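PDB 4LSW: D-2-hydroxyacid dehydrogensase protein from Ketogulonicigenium vulgare, which probably catalyses the NAD(P)-dependent interconversion of D-2-hydroxyacids and 2-oxoacids, as in other D-isomer-specific 2-hydroxyacid dehydrogenases. Local coordinates for residues T2-A14 against R45-A57. Numbering follows the deposited sequence.
Sequences TKPEILQLGPYPA and RIRAIATRGELGA
Leu-7 and Ile-49 pair in parallel register where strand 5-8 lies beside strand 48-52. Leu-7 N donates to Ala-48 O, Leu-7 O accepts from Ala-50 N (2.8 Å), and Ala-50 O takes Leu-9 N. On the face bearing Leu-7, its CB rests on Ile-46 CG2 (3.8 Å), and Leu-9 CG meets Ile-49 CG2. With CG beside its backbone N (chi1 -55°), Leu-9 sets CD1 against Gly-56 O (3.1 Å) and Thr-51 OG1, which itself bonds to Gly-56 O.

Tyr-12 returns to the sheet: its OH donates to Thr-51 O at 2.8 Å, from above the carbonyl plane. Gly-10 O sits over one ring face, and Ala-50 CB lies 3.4 Å from Tyr-12 OH. Arg-52, bent at chi3 (67°), gives a weak bond from NH1 to Pro-11 O. A water accepts from Gly-10 N and donates to Ala-50 O.

At the other end, Glu-5 lies against the Arg-45 methylenes, its OE1 bonded to His-27, and Glu-5 O takes Arg-47 N at 3.0 Å, nearly straight (176°). This bond and those of Tyr-12, Arg-52 and the water continue the join beyond the regular pairing of two adjacent inner strands in the mixed sheet, probably of the substrate-binding domain.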
loop_
_atom_site.group_PDB
_atom_site.type_symbol
_atom_site.label_atom_id
_atom_site.label_comp_id
_atom_site.label_asym_id
_atom_site.label_seq_id
_atom_site.Cartn_x
_atom_site.Cartn_y
_atom_site.Cartn_z
ATOM N N THR A 2 -4.512 3.967 -36.799
ATOM C CA THR A 2 -5.124 3.201 -35.711
ATOM C C THR A 2 -5.031 3.921 -34.384
ATOM O O THR A 2 -4.008 4.519 -34.058
ATOM C CB THR A 2 -4.464 1.823 -35.511
ATOM O OG1 THR A 2 -3.162 1.999 -34.943
ATOM C CG2 THR A 2 -4.360 1.062 -36.819
ATOM N N LYS A 3 -6.118 3.850 -33.629
ATOM C CA LYS A 3 -6.114 4.195 -32.221
ATOM C C LYS A 3 -6.659 2.946 -31.543
ATOM O O LYS A 3 -7.880 2.752 -31.499
ATOM C CB LYS A 3 -7.027 5.388 -31.937
ATOM C CG LYS A 3 -6.583 6.701 -32.571
ATOM C CD LYS A 3 -7.416 7.856 -32.054
ATOM C CE LYS A 3 -7.270 7.985 -30.554
ATOM N NZ LYS A 3 -8.061 9.112 -29.996
ATOM N N PRO A 4 -5.754 2.086 -31.041
ATOM C CA PRO A 4 -6.142 0.780 -30.494
ATOM C C PRO A 4 -7.256 0.895 -29.464
ATOM O O PRO A 4 -7.327 1.867 -28.706
ATOM C CB PRO A 4 -4.856 0.273 -29.841
ATOM C CG PRO A 4 -3.766 0.926 -30.633
ATOM C CD PRO A 4 -4.298 2.299 -30.963
ATOM N N GLU A 5 -8.152 -0.079 -29.471
ATOM C CA GLU A 5 -9.317 0.020 -28.620
ATOM C C GLU A 5 -9.071 -0.681 -27.303
ATOM O O GLU A 5 -8.632 -1.838 -27.255
ATOM C CB GLU A 5 -10.565 -0.495 -29.331
ATOM C CG GLU A 5 -10.771 0.217 -30.656
ATOM C CD GLU A 5 -12.185 0.136 -31.164
ATOM O OE1 GLU A 5 -13.126 0.181 -30.345
ATOM O OE2 GLU A 5 -12.345 0.034 -32.393
ATOM N N ILE A 6 -9.310 0.063 -26.230
ATOM C CA ILE A 6 -9.081 -0.442 -24.887
ATOM C C ILE A 6 -10.313 -0.241 -24.006
ATOM O O ILE A 6 -11.152 0.625 -24.266
ATOM C CB ILE A 6 -7.836 0.201 -24.244
ATOM C CG1 ILE A 6 -8.094 1.653 -23.860
ATOM C CG2 ILE A 6 -6.635 0.120 -25.179
ATOM C CD1 ILE A 6 -6.905 2.272 -23.164
ATOM N N LEU A 7 -10.435 -1.075 -22.982
ATOM C CA LEU A 7 -11.553 -0.996 -22.057
ATOM C C LEU A 7 -11.028 -0.543 -20.699
ATOM O O LEU A 7 -10.151 -1.189 -20.118
ATOM C CB LEU A 7 -12.239 -2.361 -21.949
ATOM C CG LEU A 7 -13.559 -2.479 -21.169
ATOM C CD1 LEU A 7 -14.691 -1.739 -21.860
ATOM C CD2 LEU A 7 -13.923 -3.946 -21.011
ATOM N N GLN A 8 -11.543 0.581 -20.211
ATOM C CA GLN A 8 -11.086 1.149 -18.942
ATOM C C GLN A 8 -12.137 0.889 -17.863
ATOM O O GLN A 8 -13.306 1.236 -18.031
ATOM C CB GLN A 8 -10.836 2.647 -19.099
ATOM C CG GLN A 8 -10.275 3.319 -17.848
ATOM C CD GLN A 8 -9.970 4.779 -18.070
ATOM O OE1 GLN A 8 -9.586 5.183 -19.169
ATOM N NE2 GLN A 8 -10.150 5.589 -17.032
ATOM N N LEU A 9 -11.728 0.269 -16.759
ATOM C CA LEU A 9 -12.704 -0.215 -15.780
ATOM C C LEU A 9 -13.048 0.776 -14.664
ATOM O O LEU A 9 -14.111 0.668 -14.058
ATOM C CB LEU A 9 -12.250 -1.545 -15.183
ATOM C CG LEU A 9 -11.933 -2.677 -16.155
ATOM C CD1 LEU A 9 -11.746 -3.969 -15.377
ATOM C CD2 LEU A 9 -13.024 -2.829 -17.210
ATOM N N GLY A 10 -12.155 1.726 -14.403
ATOM C CA GLY A 10 -12.396 2.753 -13.405
ATOM C C GLY A 10 -11.702 4.048 -13.775
ATOM O O GLY A 10 -10.802 4.057 -14.606
ATOM N N PRO A 11 -12.123 5.162 -13.164
ATOM C CA PRO A 11 -11.532 6.469 -13.487
ATOM C C PRO A 11 -10.052 6.601 -13.122
ATOM O O PRO A 11 -9.575 5.944 -12.192
ATOM C CB PRO A 11 -12.364 7.452 -12.640
ATOM C CG PRO A 11 -12.955 6.608 -11.543
ATOM C CD PRO A 11 -13.204 5.269 -12.167
ATOM N N TYR A 12 -9.339 7.449 -13.862
ATOM C CA TYR A 12 -7.971 7.840 -13.541
ATOM C C TYR A 12 -7.923 9.360 -13.458
ATOM O O TYR A 12 -8.810 10.033 -13.975
ATOM C CB TYR A 12 -7.004 7.420 -14.641
ATOM C CG TYR A 12 -6.815 5.941 -14.847
ATOM C CD1 TYR A 12 -6.513 5.087 -13.791
ATOM C CD2 TYR A 12 -6.925 5.401 -16.116
ATOM C CE1 TYR A 12 -6.343 3.727 -14.007
ATOM C CE2 TYR A 12 -6.750 4.065 -16.340
ATOM C CZ TYR A 12 -6.461 3.229 -15.293
ATOM O OH TYR A 12 -6.287 1.891 -15.561
ATOM N N PRO A 13 -6.869 9.911 -12.834
ATOM C CA PRO A 13 -6.715 11.373 -12.829
ATOM C C PRO A 13 -6.636 11.915 -14.246
ATOM O O PRO A 13 -6.214 11.188 -15.141
ATOM C CB PRO A 13 -5.362 11.577 -12.142
ATOM C CG PRO A 13 -5.219 10.395 -11.258
ATOM C CD PRO A 13 -5.837 9.251 -12.013
ATOM N N ALA A 14 -7.028 13.174 -14.433
ATOM C CA ALA A 14 -7.015 13.804 -15.749
ATOM C C ALA A 14 -5.659 13.746 -16.455
ATOM O O ALA A 14 -5.599 13.660 -17.684
ATOM C CB ALA A 14 -7.503 15.243 -15.640
ATOM N N ARG A 45 -13.744 -5.843 -29.937
ATOM C CA ARG A 45 -12.713 -4.891 -30.329
ATOM C C ARG A 45 -11.595 -4.719 -29.310
ATOM O O ARG A 45 -10.518 -4.228 -29.652
ATOM C CB ARG A 45 -13.330 -3.526 -30.596
ATOM C CG ARG A 45 -14.433 -3.554 -31.633
ATOM C CD ARG A 45 -14.618 -2.175 -32.209
ATOM N NE ARG A 45 -15.698 -2.082 -33.189
ATOM C CZ ARG A 45 -15.547 -2.260 -34.501
ATOM N NH1 ARG A 45 -14.362 -2.583 -35.006
ATOM N NH2 ARG A 45 -16.593 -2.123 -35.309
ATOM N N ILE A 46 -11.854 -5.113 -28.071
ATOM C CA ILE A 46 -10.942 -4.797 -26.977
ATOM C C ILE A 46 -9.634 -5.582 -27.045
ATOM O O ILE A 46 -9.622 -6.809 -26.974
ATOM C CB ILE A 46 -11.613 -5.022 -25.604
ATOM C CG1 ILE A 46 -12.885 -4.179 -25.482
ATOM C CG2 ILE A 46 -10.640 -4.691 -24.476
ATOM C CD1 ILE A 46 -12.712 -2.710 -25.868
ATOM N N ARG A 47 -8.528 -4.853 -27.168
ATOM C CA ARG A 47 -7.216 -5.477 -27.220
ATOM C C ARG A 47 -6.484 -5.328 -25.889
ATOM O O ARG A 47 -5.587 -6.100 -25.589
ATOM C CB ARG A 47 -6.396 -4.907 -28.376
ATOM C CG ARG A 47 -6.935 -5.303 -29.749
ATOM C CD ARG A 47 -6.203 -4.580 -30.860
ATOM N NE ARG A 47 -4.779 -4.897 -30.852
ATOM C CZ ARG A 47 -3.845 -4.171 -31.457
ATOM N NH1 ARG A 47 -4.182 -3.079 -32.124
ATOM N NH2 ARG A 47 -2.574 -4.537 -31.386
ATOM N N ALA A 48 -6.869 -4.334 -25.093
ATOM C CA ALA A 48 -6.290 -4.195 -23.758
ATOM C C ALA A 48 -7.309 -3.658 -22.761
ATOM O O ALA A 48 -8.189 -2.880 -23.124
ATOM C CB ALA A 48 -5.053 -3.298 -23.781
ATOM N N ILE A 49 -7.173 -4.088 -21.511
ATOM C CA ILE A 49 -7.958 -3.542 -20.412
ATOM C C ILE A 49 -7.028 -2.690 -19.563
ATOM O O ILE A 49 -5.875 -3.067 -19.315
ATOM C CB ILE A 49 -8.593 -4.650 -19.567
ATOM C CG1 ILE A 49 -9.715 -5.333 -20.354
ATOM C CG2 ILE A 49 -9.147 -4.078 -18.263
ATOM C CD1 ILE A 49 -10.239 -6.584 -19.693
ATOM N N ALA A 50 -7.514 -1.519 -19.167
ATOM C CA ALA A 50 -6.812 -0.670 -18.217
ATOM C C ALA A 50 -7.626 -0.701 -16.939
ATOM O O ALA A 50 -8.798 -0.327 -16.922
ATOM C CB ALA A 50 -6.701 0.757 -18.749
ATOM N N THR A 51 -7.009 -1.163 -15.861
ATOM C CA THR A 51 -7.749 -1.355 -14.634
ATOM C C THR A 51 -6.964 -0.812 -13.449
ATOM O O THR A 51 -5.965 -0.090 -13.610
ATOM C CB THR A 51 -8.143 -2.845 -14.439
ATOM O OG1 THR A 51 -9.073 -2.971 -13.351
ATOM C CG2 THR A 51 -6.916 -3.722 -14.199
ATOM N N ARG A 52 -7.442 -1.156 -12.259
ATOM C CA ARG A 52 -6.801 -0.777 -11.012
ATOM C C ARG A 52 -6.703 -2.016 -10.135
ATOM O O ARG A 52 -7.442 -2.985 -10.345
ATOM C CB ARG A 52 -7.607 0.331 -10.325
ATOM C CG ARG A 52 -7.544 1.659 -11.067
ATOM C CD ARG A 52 -8.625 2.641 -10.623
ATOM N NE ARG A 52 -8.441 3.097 -9.247
ATOM C CZ ARG A 52 -8.078 4.329 -8.893
ATOM N NH1 ARG A 52 -7.862 5.264 -9.812
ATOM N NH2 ARG A 52 -7.943 4.635 -7.608
ATOM N N GLY A 53 -5.774 -1.998 -9.182
ATOM C CA GLY A 53 -5.570 -3.127 -8.292
ATOM C C GLY A 53 -6.871 -3.617 -7.688
ATOM O O GLY A 53 -7.141 -4.816 -7.660
ATOM N N GLU A 54 -7.687 -2.673 -7.234
ATOM C CA GLU A 54 -8.983 -2.972 -6.636
ATOM C C GLU A 54 -9.917 -3.726 -7.588
ATOM O O GLU A 54 -10.407 -4.815 -7.279
ATOM C CB GLU A 54 -9.664 -1.665 -6.222
ATOM C CG GLU A 54 -8.777 -0.708 -5.440
ATOM C CD GLU A 54 -9.305 0.715 -5.466
ATOM O OE1 GLU A 54 -8.600 1.603 -5.992
ATOM O OE2 GLU A 54 -10.424 0.949 -4.962
ATOM N N LEU A 55 -10.154 -3.122 -8.745
ATOM C CA LEU A 55 -11.162 -3.583 -9.698
ATOM C C LEU A 55 -10.787 -4.878 -10.407
ATOM O O LEU A 55 -11.652 -5.706 -10.699
ATOM C CB LEU A 55 -11.416 -2.499 -10.745
ATOM C CG LEU A 55 -11.745 -1.121 -10.185
ATOM C CD1 LEU A 55 -11.730 -0.077 -11.284
ATOM C CD2 LEU A 55 -13.098 -1.163 -9.531
ATOM N N GLY A 56 -9.505 -5.030 -10.716
ATOM C CA GLY A 56 -9.021 -6.247 -11.349
ATOM C C GLY A 56 -9.644 -6.489 -12.707
ATOM O O GLY A 56 -9.836 -5.554 -13.480
ATOM N N ALA A 57 -9.963 -7.748 -12.990
ATOM C CA ALA A 57 -10.586 -8.142 -14.246
ATOM C C ALA A 57 -11.073 -9.570 -14.088
ATOM O O ALA A 57 -10.269 -10.483 -13.926
ATOM C CB ALA A 57 -9.593 -8.050 -15.392
HETATM O O HOH W 1 -9.229 1.533 -14.546
#